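Local coordinates for protein serine--tRNA ligase (Pyrococcus horikoshii, PDB 2DQ0) that charges tRNA(Ser) with serine in an ATP-dependent reaction, as a homodimeric class II aminoacyl-tRNA synthetase, and probably also serylates tRNA(Sec), at residues I194-L199 and Q301-E306; A203-I208 and W435-F440; F368-S373 and T410-V415; A416-H421 and G426-P431. One frame throughout, in Å; residues are numbered along the deposited sequence.

Contact 1 of 4, residues I194-L199 and Q301-E306. With SSA (5'-O-(N-(L-seryl)-sulfamoyl)adenosine), chain G.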
# COMPACT_ATOMS: atom_id res chain seq x y z
N ILE A 194 9.54 14.35 7.13
CA ILE A 194 10.96 14.29 6.82
C ILE A 194 11.64 13.29 7.75
O ILE A 194 12.52 12.54 7.33
CB ILE A 194 11.65 15.68 6.94
CG1 ILE A 194 11.70 16.38 5.58
CG2 ILE A 194 13.10 15.50 7.33
CD1 ILE A 194 10.42 16.42 4.85
N LEU A 195 11.23 13.28 9.01
CA LEU A 195 11.82 12.37 9.98
C LEU A 195 11.59 10.90 9.60
O LEU A 195 12.48 10.05 9.75
CB LEU A 195 11.25 12.66 11.38
CG LEU A 195 11.78 11.76 12.48
CD1 LEU A 195 13.30 11.90 12.56
CD2 LEU A 195 11.14 12.11 13.78
N ASP A 196 10.38 10.61 9.12
CA ASP A 196 9.98 9.28 8.71
C ASP A 196 10.91 8.84 7.57
O ASP A 196 11.56 7.79 7.67
CB ASP A 196 8.52 9.29 8.24
CG ASP A 196 8.00 7.90 7.87
OD1 ASP A 196 6.88 7.57 8.29
OD2 ASP A 196 8.67 7.15 7.15
N LEU A 197 10.98 9.65 6.51
CA LEU A 197 11.86 9.30 5.39
C LEU A 197 13.31 9.18 5.82
O LEU A 197 14.02 8.28 5.36
CB LEU A 197 11.80 10.32 4.26
CG LEU A 197 10.47 10.51 3.54
CD1 LEU A 197 10.78 11.28 2.26
CD2 LEU A 197 9.76 9.16 3.23
N ALA A 198 13.74 10.08 6.70
CA ALA A 198 15.12 10.07 7.19
C ALA A 198 15.44 8.75 7.87
O ALA A 198 16.51 8.17 7.62
CB ALA A 198 15.34 11.23 8.15
N LEU A 199 14.52 8.27 8.70
CA LEU A 199 14.71 7.00 9.40
C LEU A 199 14.88 5.82 8.44
O LEU A 199 15.68 4.93 8.70
CB LEU A 199 13.55 6.77 10.38
CG LEU A 199 13.65 7.54 11.71
CD1 LEU A 199 12.34 7.50 12.52
CD2 LEU A 199 14.76 6.91 12.51
N GLN A 301 -1.36 1.29 8.95
CA GLN A 301 -0.27 1.40 7.99
C GLN A 301 0.94 2.09 8.60
O GLN A 301 0.80 3.06 9.36
CB GLN A 301 -0.69 2.17 6.71
CG GLN A 301 -0.66 3.66 6.83
CD GLN A 301 -1.04 4.42 5.54
OE1 GLN A 301 -2.08 4.15 4.93
NE2 GLN A 301 -0.21 5.40 5.17
N PHE A 302 2.11 1.55 8.29
CA PHE A 302 3.38 2.09 8.74
C PHE A 302 4.50 1.66 7.80
O PHE A 302 4.37 0.68 7.03
CB PHE A 302 3.73 1.65 10.16
CG PHE A 302 3.86 0.16 10.33
CD1 PHE A 302 2.74 -0.64 10.54
CD2 PHE A 302 5.12 -0.44 10.33
CE1 PHE A 302 2.88 -2.01 10.74
CE2 PHE A 302 5.26 -1.81 10.55
CZ PHE A 302 4.14 -2.60 10.75
N HIS A 303 5.60 2.39 7.88
CA HIS A 303 6.76 2.12 7.05
C HIS A 303 7.78 1.33 7.85
O HIS A 303 7.98 1.58 9.04
CB HIS A 303 7.34 3.44 6.59
CG HIS A 303 6.43 4.20 5.68
ND1 HIS A 303 6.51 5.57 5.52
CD2 HIS A 303 5.45 3.78 4.85
CE1 HIS A 303 5.62 5.96 4.63
NE2 HIS A 303 4.96 4.89 4.21
N LYS A 304 8.43 0.36 7.20
CA LYS A 304 9.44 -0.45 7.86
C LYS A 304 10.59 -0.93 6.97
O LYS A 304 10.39 -1.46 5.89
CB LYS A 304 8.78 -1.66 8.52
CG LYS A 304 9.76 -2.51 9.32
CD LYS A 304 9.03 -3.53 10.20
CE LYS A 304 8.08 -4.41 9.37
NZ LYS A 304 8.79 -5.14 8.27
N VAL A 305 11.80 -0.70 7.45
CA VAL A 305 13.00 -1.14 6.76
C VAL A 305 13.24 -2.51 7.40
O VAL A 305 13.38 -2.61 8.62
CB VAL A 305 14.18 -0.20 7.07
CG1 VAL A 305 15.48 -0.76 6.48
CG2 VAL A 305 13.89 1.17 6.50
N GLU A 306 13.27 -3.55 6.58
CA GLU A 306 13.40 -4.92 7.07
C GLU A 306 14.64 -5.71 6.66
O GLU A 306 15.06 -5.67 5.51
CB GLU A 306 12.15 -5.70 6.62
CG GLU A 306 12.14 -7.17 6.97
CD GLU A 306 11.58 -7.43 8.34
OE1 GLU A 306 11.58 -6.48 9.15
OE2 GLU A 306 11.15 -8.57 8.60
N10 SSA G . 8.95 -9.23 9.81
CA SSA G . 9.04 -9.12 11.28
CB SSA G . 10.31 -8.42 11.69
OG SSA G . 10.28 -7.02 11.40
C9 SSA G . 7.88 -8.36 11.91
O9 SSA G . 7.05 -7.79 11.21
N8 SSA G . 7.81 -8.37 13.25
S1 SSA G . 6.65 -7.55 14.00
O1S SSA G . 5.40 -8.16 13.56
O2S SSA G . 7.01 -7.54 15.41
O5' SSA G . 6.75 -6.10 13.40
C5' SSA G . 7.98 -5.40 13.50
C4' SSA G . 7.79 -4.06 14.14
O4' SSA G . 6.92 -3.23 13.35
C3' SSA G . 7.18 -4.00 15.53
O3' SSA G . 8.16 -4.35 16.49
C2' SSA G . 6.86 -2.52 15.60
O2' SSA G . 7.98 -1.69 15.76
C1' SSA G . 6.25 -2.31 14.20
N9 SSA G . 4.83 -2.61 14.12
C8 SSA G . 4.19 -3.84 14.07
N7 SSA G . 2.88 -3.75 14.00
C5 SSA G . 2.64 -2.38 14.01
C6 SSA G . 1.45 -1.61 13.97
N6 SSA G . 0.24 -2.16 13.91
N1 SSA G . 1.55 -0.25 13.98
C2 SSA G . 2.79 0.30 14.03
N3 SSA G . 3.99 -0.32 14.08
C4 SSA G . 3.84 -1.67 14.08

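Contact 2 of 4, residues A203-I208 and W435-F440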
# COMPACT_ATOMS: atom_id res chain seq x y z
N ALA A 203 18.43 3.65 8.23
CA ALA A 203 18.39 2.19 8.37
C ALA A 203 18.95 1.56 7.11
O ALA A 203 19.83 0.71 7.16
CB ALA A 203 16.97 1.71 8.59
N LEU A 204 18.40 1.99 5.99
CA LEU A 204 18.80 1.50 4.69
C LEU A 204 20.30 1.58 4.47
O LEU A 204 20.92 0.60 4.06
CB LEU A 204 18.08 2.31 3.62
CG LEU A 204 17.54 1.55 2.43
CD1 LEU A 204 17.02 0.17 2.84
CD2 LEU A 204 16.42 2.38 1.83
N ASP A 205 20.88 2.74 4.75
CA ASP A 205 22.31 2.96 4.56
C ASP A 205 23.18 2.02 5.37
O ASP A 205 24.10 1.37 4.86
CB ASP A 205 22.67 4.41 4.92
CG ASP A 205 22.35 5.39 3.79
OD1 ASP A 205 21.95 4.97 2.68
OD2 ASP A 205 22.50 6.60 4.02
N ARG A 206 22.89 1.93 6.65
CA ARG A 206 23.66 1.08 7.52
C ARG A 206 23.63 -0.40 7.13
O ARG A 206 24.67 -1.05 7.14
CB ARG A 206 23.21 1.26 8.96
CG ARG A 206 24.31 1.73 9.86
CD ARG A 206 24.79 3.08 9.43
NE ARG A 206 25.27 3.85 10.57
CZ ARG A 206 25.50 5.16 10.52
NH1 ARG A 206 25.31 5.85 9.39
NH2 ARG A 206 25.89 5.80 11.62
N LEU A 207 22.46 -0.95 6.81
CA LEU A 207 22.40 -2.36 6.43
C LEU A 207 23.16 -2.55 5.13
O LEU A 207 23.82 -3.58 4.93
CB LEU A 207 20.96 -2.84 6.27
CG LEU A 207 20.32 -3.40 7.55
CD1 LEU A 207 21.03 -4.69 7.93
CD2 LEU A 207 20.40 -2.40 8.69
N ILE A 208 23.08 -1.56 4.24
CA ILE A 208 23.81 -1.63 2.98
C ILE A 208 25.31 -1.69 3.25
O ILE A 208 26.03 -2.47 2.63
CB ILE A 208 23.51 -0.44 2.07
CG1 ILE A 208 22.12 -0.59 1.45
CG2 ILE A 208 24.52 -0.37 0.95
CD1 ILE A 208 21.78 0.54 0.50
N TRP A 435 20.86 14.12 11.50
CA TRP A 435 20.99 15.49 10.96
C TRP A 435 21.33 15.55 9.46
O TRP A 435 20.84 16.42 8.74
CB TRP A 435 22.04 16.27 11.74
CG TRP A 435 21.73 16.54 13.19
CD1 TRP A 435 20.58 16.21 13.86
CD2 TRP A 435 22.57 17.19 14.14
NE1 TRP A 435 20.66 16.62 15.17
CE2 TRP A 435 21.87 17.23 15.37
CE3 TRP A 435 23.85 17.75 14.07
CZ2 TRP A 435 22.42 17.81 16.52
CZ3 TRP A 435 24.39 18.32 15.21
CH2 TRP A 435 23.68 18.35 16.42
N LYS A 436 22.17 14.63 8.99
CA LYS A 436 22.53 14.64 7.59
C LYS A 436 21.31 14.29 6.74
O LYS A 436 21.21 14.70 5.58
CB LYS A 436 23.69 13.68 7.29
CG LYS A 436 23.47 12.21 7.64
CD LYS A 436 24.76 11.43 7.38
CE LYS A 436 24.75 10.00 7.93
NZ LYS A 436 25.07 9.89 9.40
N TYR A 437 20.35 13.57 7.33
CA TYR A 437 19.15 13.18 6.58
C TYR A 437 17.99 14.15 6.70
O TYR A 437 17.24 14.33 5.73
CB TYR A 437 18.67 11.80 7.02
CG TYR A 437 19.67 10.70 6.84
CD1 TYR A 437 20.38 10.21 7.93
CD2 TYR A 437 19.90 10.13 5.58
CE1 TYR A 437 21.28 9.15 7.78
CE2 TYR A 437 20.80 9.07 5.43
CZ TYR A 437 21.49 8.59 6.53
OH TYR A 437 22.36 7.53 6.42
N THR A 438 17.83 14.77 7.87
CA THR A 438 16.72 15.69 8.11
C THR A 438 16.95 17.15 7.78
O THR A 438 16.05 17.83 7.27
CB THR A 438 16.28 15.67 9.60
OG1 THR A 438 17.40 16.00 10.43
CG2 THR A 438 15.74 14.31 9.97
N GLY A 439 18.14 17.65 8.10
CA GLY A 439 18.44 19.04 7.87
C GLY A 439 18.36 19.69 9.23
O GLY A 439 19.37 20.06 9.83
N PHE A 440 17.15 19.79 9.75
CA PHE A 440 16.92 20.39 11.05
C PHE A 440 17.48 19.54 12.19
O PHE A 440 17.61 18.34 12.04
CB PHE A 440 15.42 20.60 11.21
CG PHE A 440 14.62 19.33 11.06
CD1 PHE A 440 14.41 18.48 12.14
CD2 PHE A 440 14.01 19.03 9.84
CE1 PHE A 440 13.60 17.35 12.00
CE2 PHE A 440 13.20 17.89 9.69
CZ PHE A 440 12.99 17.05 10.77

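Contact 3 of 4, residues F368-S373 and T410-V415. With SSA (5'-O-(N-(L-seryl)-sulfamoyl)adenosine), chain G; SO4 (sulfate ion), chain E; SO4 (sulfate ion), chain D.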
# COMPACT_ATOMS: atom_id res chain seq x y z
N PHE A 368 8.67 0.05 28.83
CA PHE A 368 9.44 -0.44 27.69
C PHE A 368 8.43 -0.95 26.65
O PHE A 368 7.53 -1.71 26.98
CB PHE A 368 10.37 -1.57 28.10
CG PHE A 368 11.54 -1.15 28.94
CD1 PHE A 368 11.44 -1.11 30.33
CD2 PHE A 368 12.76 -0.81 28.34
CE1 PHE A 368 12.54 -0.76 31.11
CE2 PHE A 368 13.87 -0.45 29.10
CZ PHE A 368 13.76 -0.43 30.49
N ARG A 369 8.58 -0.54 25.40
CA ARG A 369 7.64 -1.00 24.37
C ARG A 369 8.38 -1.58 23.18
O ARG A 369 9.39 -1.02 22.73
CB ARG A 369 6.74 0.15 23.90
CG ARG A 369 6.01 0.93 25.00
CD ARG A 369 5.20 0.04 25.91
NE ARG A 369 4.30 -0.90 25.22
CZ ARG A 369 3.05 -0.63 24.81
NH1 ARG A 369 2.33 -1.57 24.21
NH2 ARG A 369 2.52 0.58 24.97
N GLU A 370 7.86 -2.71 22.66
CA GLU A 370 8.43 -3.37 21.50
C GLU A 370 8.62 -2.37 20.40
O GLU A 370 7.72 -1.59 20.08
CB GLU A 370 7.52 -4.48 20.96
CG GLU A 370 8.05 -5.08 19.64
CD GLU A 370 7.16 -6.16 19.06
OE1 GLU A 370 7.47 -6.64 17.94
OE2 GLU A 370 6.16 -6.53 19.71
N VAL A 371 9.80 -2.42 19.79
CA VAL A 371 10.13 -1.50 18.74
C VAL A 371 10.76 -2.28 17.56
O VAL A 371 10.84 -1.77 16.44
CB VAL A 371 11.03 -0.40 19.33
CG1 VAL A 371 12.53 -0.76 19.19
CG2 VAL A 371 10.66 0.93 18.72
N VAL A 372 11.20 -3.51 17.81
CA VAL A 372 11.76 -4.39 16.78
C VAL A 372 11.70 -5.85 17.19
O VAL A 372 11.71 -6.18 18.37
CB VAL A 372 13.26 -4.05 16.36
CG1 VAL A 372 13.82 -2.97 17.21
CG2 VAL A 372 14.14 -5.31 16.44
N SER A 373 11.63 -6.73 16.19
CA SER A 373 11.58 -8.16 16.41
C SER A 373 12.57 -8.84 15.46
O SER A 373 12.64 -8.48 14.27
CB SER A 373 10.17 -8.67 16.13
OG SER A 373 9.72 -9.47 17.20
N THR A 410 9.47 2.81 11.23
CA THR A 410 9.40 4.26 11.51
C THR A 410 8.33 4.69 12.52
O THR A 410 8.59 5.55 13.35
CB THR A 410 9.22 5.10 10.23
OG1 THR A 410 7.92 4.87 9.68
CG2 THR A 410 10.24 4.72 9.19
N SER A 411 7.15 4.11 12.42
CA SER A 411 6.05 4.42 13.34
C SER A 411 6.57 4.50 14.79
O SER A 411 6.60 5.56 15.41
CB SER A 411 4.98 3.34 13.24
OG SER A 411 5.58 2.04 13.35
N ARG A 412 6.99 3.36 15.32
CA ARG A 412 7.47 3.31 16.69
C ARG A 412 8.82 3.95 16.94
O ARG A 412 9.13 4.26 18.08
CB ARG A 412 7.47 1.88 17.19
CG ARG A 412 6.06 1.33 17.11
CD ARG A 412 5.92 0.03 17.79
NE ARG A 412 4.53 -0.34 17.86
CZ ARG A 412 4.08 -1.47 18.37
NH1 ARG A 412 2.78 -1.71 18.39
NH2 ARG A 412 4.95 -2.37 18.86
N ALA A 413 9.62 4.14 15.89
CA ALA A 413 10.91 4.78 16.07
C ALA A 413 10.60 6.26 16.35
O ALA A 413 11.21 6.93 17.20
CB ALA A 413 11.74 4.63 14.82
N ILE A 414 9.60 6.77 15.63
CA ILE A 414 9.21 8.14 15.79
C ILE A 414 8.67 8.36 17.19
O ILE A 414 8.97 9.38 17.80
CB ILE A 414 8.16 8.54 14.70
CG1 ILE A 414 8.86 8.73 13.35
CG2 ILE A 414 7.41 9.83 15.08
CD1 ILE A 414 7.91 9.09 12.23
N VAL A 415 7.89 7.41 17.72
CA VAL A 415 7.37 7.60 19.08
C VAL A 415 8.57 7.58 20.03
O VAL A 415 8.71 8.48 20.87
CB VAL A 415 6.31 6.52 19.54
CG1 VAL A 415 5.16 6.46 18.57
CG2 VAL A 415 6.93 5.18 19.65
N10 SSA G . 8.95 -9.23 9.81
CA SSA G . 9.04 -9.12 11.28
CB SSA G . 10.31 -8.42 11.69
OG SSA G . 10.28 -7.02 11.40
C9 SSA G . 7.88 -8.36 11.91
O9 SSA G . 7.05 -7.79 11.21
N8 SSA G . 7.81 -8.37 13.25
S1 SSA G . 6.65 -7.55 14.00
O1S SSA G . 5.40 -8.16 13.56
O2S SSA G . 7.01 -7.54 15.41
O5' SSA G . 6.75 -6.10 13.40
C5' SSA G . 7.98 -5.40 13.50
C4' SSA G . 7.79 -4.06 14.14
O4' SSA G . 6.92 -3.23 13.35
C3' SSA G . 7.18 -4.00 15.53
O3' SSA G . 8.16 -4.35 16.49
C2' SSA G . 6.86 -2.52 15.60
O2' SSA G . 7.98 -1.69 15.76
C1' SSA G . 6.25 -2.31 14.20
N9 SSA G . 4.83 -2.61 14.12
C8 SSA G . 4.19 -3.84 14.07
N7 SSA G . 2.88 -3.75 14.00
C5 SSA G . 2.64 -2.38 14.01
C6 SSA G . 1.45 -1.61 13.97
N6 SSA G . 0.24 -2.16 13.91
N1 SSA G . 1.55 -0.25 13.98
C2 SSA G . 2.79 0.30 14.03
N3 SSA G . 3.99 -0.32 14.08
C4 SSA G . 3.84 -1.67 14.08
S SO4 E . 2.81 -4.42 21.59
O1 SO4 E . 2.27 -4.97 20.32
O2 SO4 E . 2.44 -5.30 22.72
O3 SO4 E . 2.22 -3.09 21.82
O4 SO4 E . 4.28 -4.31 21.51
S SO4 D . -1.54 -0.41 24.15
O1 SO4 D . -1.73 0.08 22.77
O2 SO4 D . -0.93 0.67 24.95
O3 SO4 D . -2.82 -0.82 24.75
O4 SO4 D . -0.65 -1.59 24.11

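Contact 4 of 4, residues A416-H421 and G426-P431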
# COMPACT_ATOMS: atom_id res chain seq x y z
N ALA A 416 9.45 6.59 19.87
CA ALA A 416 10.59 6.52 20.76
C ALA A 416 11.41 7.82 20.73
O ALA A 416 11.85 8.30 21.79
CB ALA A 416 11.47 5.33 20.42
N ILE A 417 11.59 8.40 19.55
CA ILE A 417 12.38 9.63 19.45
C ILE A 417 11.67 10.80 20.08
O ILE A 417 12.30 11.60 20.77
CB ILE A 417 12.74 9.95 17.97
CG1 ILE A 417 13.76 8.91 17.48
CG2 ILE A 417 13.30 11.38 17.83
CD1 ILE A 417 14.17 9.08 16.05
N LEU A 418 10.36 10.91 19.88
CA LEU A 418 9.60 12.02 20.46
C LEU A 418 9.58 11.93 21.99
O LEU A 418 9.80 12.91 22.69
CB LEU A 418 8.16 12.05 19.94
CG LEU A 418 7.90 12.38 18.46
CD1 LEU A 418 6.41 12.34 18.14
CD2 LEU A 418 8.47 13.75 18.18
N GLU A 419 9.33 10.73 22.50
CA GLU A 419 9.25 10.59 23.93
C GLU A 419 10.60 10.63 24.63
O GLU A 419 10.69 11.14 25.73
CB GLU A 419 8.45 9.32 24.31
CG GLU A 419 6.93 9.55 24.18
CD GLU A 419 6.04 8.42 24.72
OE1 GLU A 419 6.47 7.66 25.62
OE2 GLU A 419 4.87 8.32 24.24
N ASN A 420 11.65 10.15 23.98
CA ASN A 420 12.97 10.13 24.61
C ASN A 420 13.81 11.39 24.44
O ASN A 420 14.75 11.60 25.22
CB ASN A 420 13.77 8.93 24.10
CG ASN A 420 13.39 7.65 24.81
OD1 ASN A 420 13.63 7.50 26.00
ND2 ASN A 420 12.79 6.72 24.07
N HIS A 421 13.50 12.22 23.45
CA HIS A 421 14.29 13.42 23.23
C HIS A 421 13.49 14.71 23.40
O HIS A 421 13.89 15.77 22.87
CB HIS A 421 14.95 13.40 21.84
CG HIS A 421 15.88 12.25 21.62
ND1 HIS A 421 17.07 12.10 22.30
CD2 HIS A 421 15.81 11.21 20.75
CE1 HIS A 421 17.70 11.03 21.86
NE2 HIS A 421 16.96 10.47 20.92
N GLY A 426 8.21 20.88 24.98
CA GLY A 426 7.67 20.12 23.85
C GLY A 426 8.67 19.99 22.71
O GLY A 426 8.53 19.14 21.82
N THR A 427 9.68 20.85 22.71
CA THR A 427 10.71 20.80 21.71
C THR A 427 11.31 19.41 21.74
O THR A 427 11.58 18.86 22.80
CB THR A 427 11.82 21.76 22.01
OG1 THR A 427 11.27 23.08 22.08
CG2 THR A 427 12.89 21.69 20.94
N VAL A 428 11.52 18.86 20.56
CA VAL A 428 12.08 17.53 20.45
C VAL A 428 13.39 17.61 19.70
O VAL A 428 13.43 18.05 18.57
CB VAL A 428 11.10 16.59 19.74
CG1 VAL A 428 11.82 15.34 19.26
CG2 VAL A 428 9.99 16.23 20.70
N ARG A 429 14.46 17.18 20.35
CA ARG A 429 15.78 17.21 19.73
C ARG A 429 15.93 15.96 18.91
O ARG A 429 15.52 14.88 19.33
CB ARG A 429 16.88 17.32 20.80
CG ARG A 429 16.83 18.66 21.54
CD ARG A 429 17.92 18.80 22.58
NE ARG A 429 19.10 19.48 22.04
CZ ARG A 429 20.21 19.72 22.74
NH1 ARG A 429 21.23 20.35 22.17
NH2 ARG A 429 20.30 19.31 24.00
N ILE A 430 16.50 16.08 17.71
CA ILE A 430 16.67 14.89 16.91
C ILE A 430 18.13 14.44 16.97
O ILE A 430 19.03 15.25 16.88
CB ILE A 430 16.12 15.09 15.43
CG1 ILE A 430 17.24 15.13 14.43
CG2 ILE A 430 15.25 16.33 15.33
CD1 ILE A 430 17.56 13.77 13.94
N PRO A 431 18.36 13.14 17.18
CA PRO A 431 19.69 12.52 17.27
C PRO A 431 20.64 12.99 16.17
O PRO A 431 20.28 12.97 14.99
CB PRO A 431 19.40 11.03 17.15
CG PRO A 431 18.00 10.90 17.68
CD PRO A 431 17.30 12.12 17.15

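Contact 1 of 4, residues I194-L199 and Q301-E306
Asp196 turns one carboxylate oxygen to the edge of the His303 imidazole, and this polar pair carries the contact between helix and strand. His303 ND1 donates to Asp196 OD2 at 3.1 Å in a nearly straight bond. OD2 lies in the ring plane, whereas the N-H meets it on its syn side, 31° out of the carboxylate plane; the two planes stand 75° apart. Asp196 holds CG anti to the backbone N (chi1 -176°), which brings the carboxylate across to the strand. Its other oxygen, OD1, has a weak hydrogen bond from Thr410 OG1. At the far side of the imidazole, NE2 bonds to Tyr219 OH of the second subunit, so the ring is held at both nitrogens and its rotation is fixed.

One face of the Phe302 ring lies against the adenine, with SSA C4 3.4 Å above the ring plane and offset toward the rim, as in the adenine pocket of class II synthetases. Glu306 grips the seryl end twice: OE1 takes the hydroxyl SSA OG at 2.7 Å, and OE2 takes the amino group SSA N10 at 2.6 Å. Lys304 NZ, also bonded to Thr252 OG1, makes a salt bridge with a weak hydrogen bond to Glu306 OE1. Strand 301-311 runs antiparallel both to strand 273-282 and to strands 398-406 and 408-409, with helix 190-209 packed on it and helix 410-420 close beside Asp196.

Contact 2 of 4, residues A203-I208 and W435-F440
Asp205 and Tyr437 reach toward each other from opposite directions, and the carboxylate oxygen OD2 meets the phenol at its ring edge, near the ring plane. Tyr437 OH donates to Asp205 OD2 at 2.6 Å, arriving on the anti side of that oxygen and 22° out of the carboxylate plane; ring and carboxylate planes are 45° apart. Tyr437 keeps CG anti to its carbonyl carbon (chi1 -59°), which carries the ring outward from the short helix 435-438 to its partner. Asp205 OD1 is bound by Arg201 in a salt bridge, so both carboxylate oxygens have partners. The carbonyl of Tyr437 is bonded by Arg201 of the second subunit.

Beside this pair, Lys436 lays its CG over one face of the tyrosine ring. Its bent end brings NZ to the edge of the Arg206 guanidinium, 4.0 Å from Arg206 NH1. The like charges are probably eased by the salt bridge of Arg206 to Glu333, while Lys436 NZ is also hydrogen-bonded to the carbonyl of Val433. Gly439, with positive phi, ends the helical turn. The tyrosine-carboxylate pair is a surface helix-to-helix hydrogen bond at the rim of the dimer interface of the class II catalytic core.

Contact 3 of 4, residues F368-S373 and T410-V415
Arg412 reaches over the adenosine and gives its NH2 to the backbone carbonyl of Glu370, with Arg412 NH2 3.1 Å from Glu370 O. The bond is bent (144°), and the donor stands above the carbonyl plane. CG lies anti to the carbonyl carbon (chi1 -59°) and the chain runs straight to NE, carrying the guanidinium up to the strand. One guanidinium face lies over SSA C4 of the adenine, offset toward the rim. Phe297 supplies two more partners: its carbonyl accepts from Arg412 NE, and its ring makes a cation-pi contact with the guanidinium. Nearer the backbone, Val371 CG2 packs on Arg412 CB at 3.7 Å.

The two segments supply part of the ligand's hydrogen bonding; Glu254, Arg283, Glu285 and Thr406 are among the others. Ser411 OG donates to SSA N3 at 2.9 Å, the ribose hydroxyl SSA O3' donates to Glu370 OE1 at 2.8 Å, and SSA O2' gives a weak bond to Val371 O. Val371 and Val372 both face Ile358 in a classic beta bulge. Arg369 NH1 donates to O4 of the chain D sulfate at 3.0 Å, while Arg412 NH2 makes a weak bond to O4 of the chain E sulfate. An arginine over the adenine is the class II motif 3 feature, and the sulfates, probably from the crystallisation liquor, suggest that this arginine-rich region attracts anions.

Contact 4 of 4, residues A416-H421 and G426-P431
Leu418 and Val428 form the apolar centre, with Leu418 CD2 3.8 Å from Val428 CG2 and almost as near to the other valine methyl. The two side chains cross at about a right angle, so one leucine methyl rests on the fork of the valine. Val428 sets CG1 anti to its backbone N (chi1 163°), turning that methyl to the Ile417 side of the helix. Ile417 CG2 adds a looser contact to Pro431 CD at 4.1 Å.

Farther out, the proline ring meets the His421 imidazole obliquely, its CG 3.4 Å from His421 NE2. That nitrogen is hydrogen-bonded to the carbonyl of Leu334, which fixes the ring beside Pro431. At the polar edge, the backbone of His421 is tied to the strand: Arg429 N donates to His421 O at 2.9 Å (164°), and Val428 CA makes a CH...O contact with the same oxygen. On the opposite flank of the helix end, Ala416 O accepts from both Asn420 N and Asn420 ND2, the two donors reaching it from opposite faces of its plane; Asn420 ND2 also bonds to the carbonyl of Trp361.

A short loop turns the chain back so that strand 428-429, itself paired antiparallel with 442-443, packs on the C-terminal end of helix 410-420. Leu418 also packs on helix 162-168, while Ala416 and Glu419 touch Met362 of strand 354-362.

Overall arrangement
All four contacts lie in the catalytic part of the chain, on one side of its centre. Contacts 1 and 2 share helix 190-209, their centres 11 Å apart; their segments alternate along the chain, and both touch the second subunit. Contacts 3 and 4 divide helix 410-420, with centres 13 Å apart, and follow contact 1 in series, nested in the long loop closed by contact 2. Contacts 1 and 3 reach the same mixed sheet and the seryl-adenylate analogue, and Thr410 N, probably hydrogen-bonded to His303 O, joins them. Trp435 NE1, probably hydrogen-bonded to Ile430 O, joins contacts 2 and 4. The active-site sheet is thus linked through two helices to the dimer interface and C-terminal region.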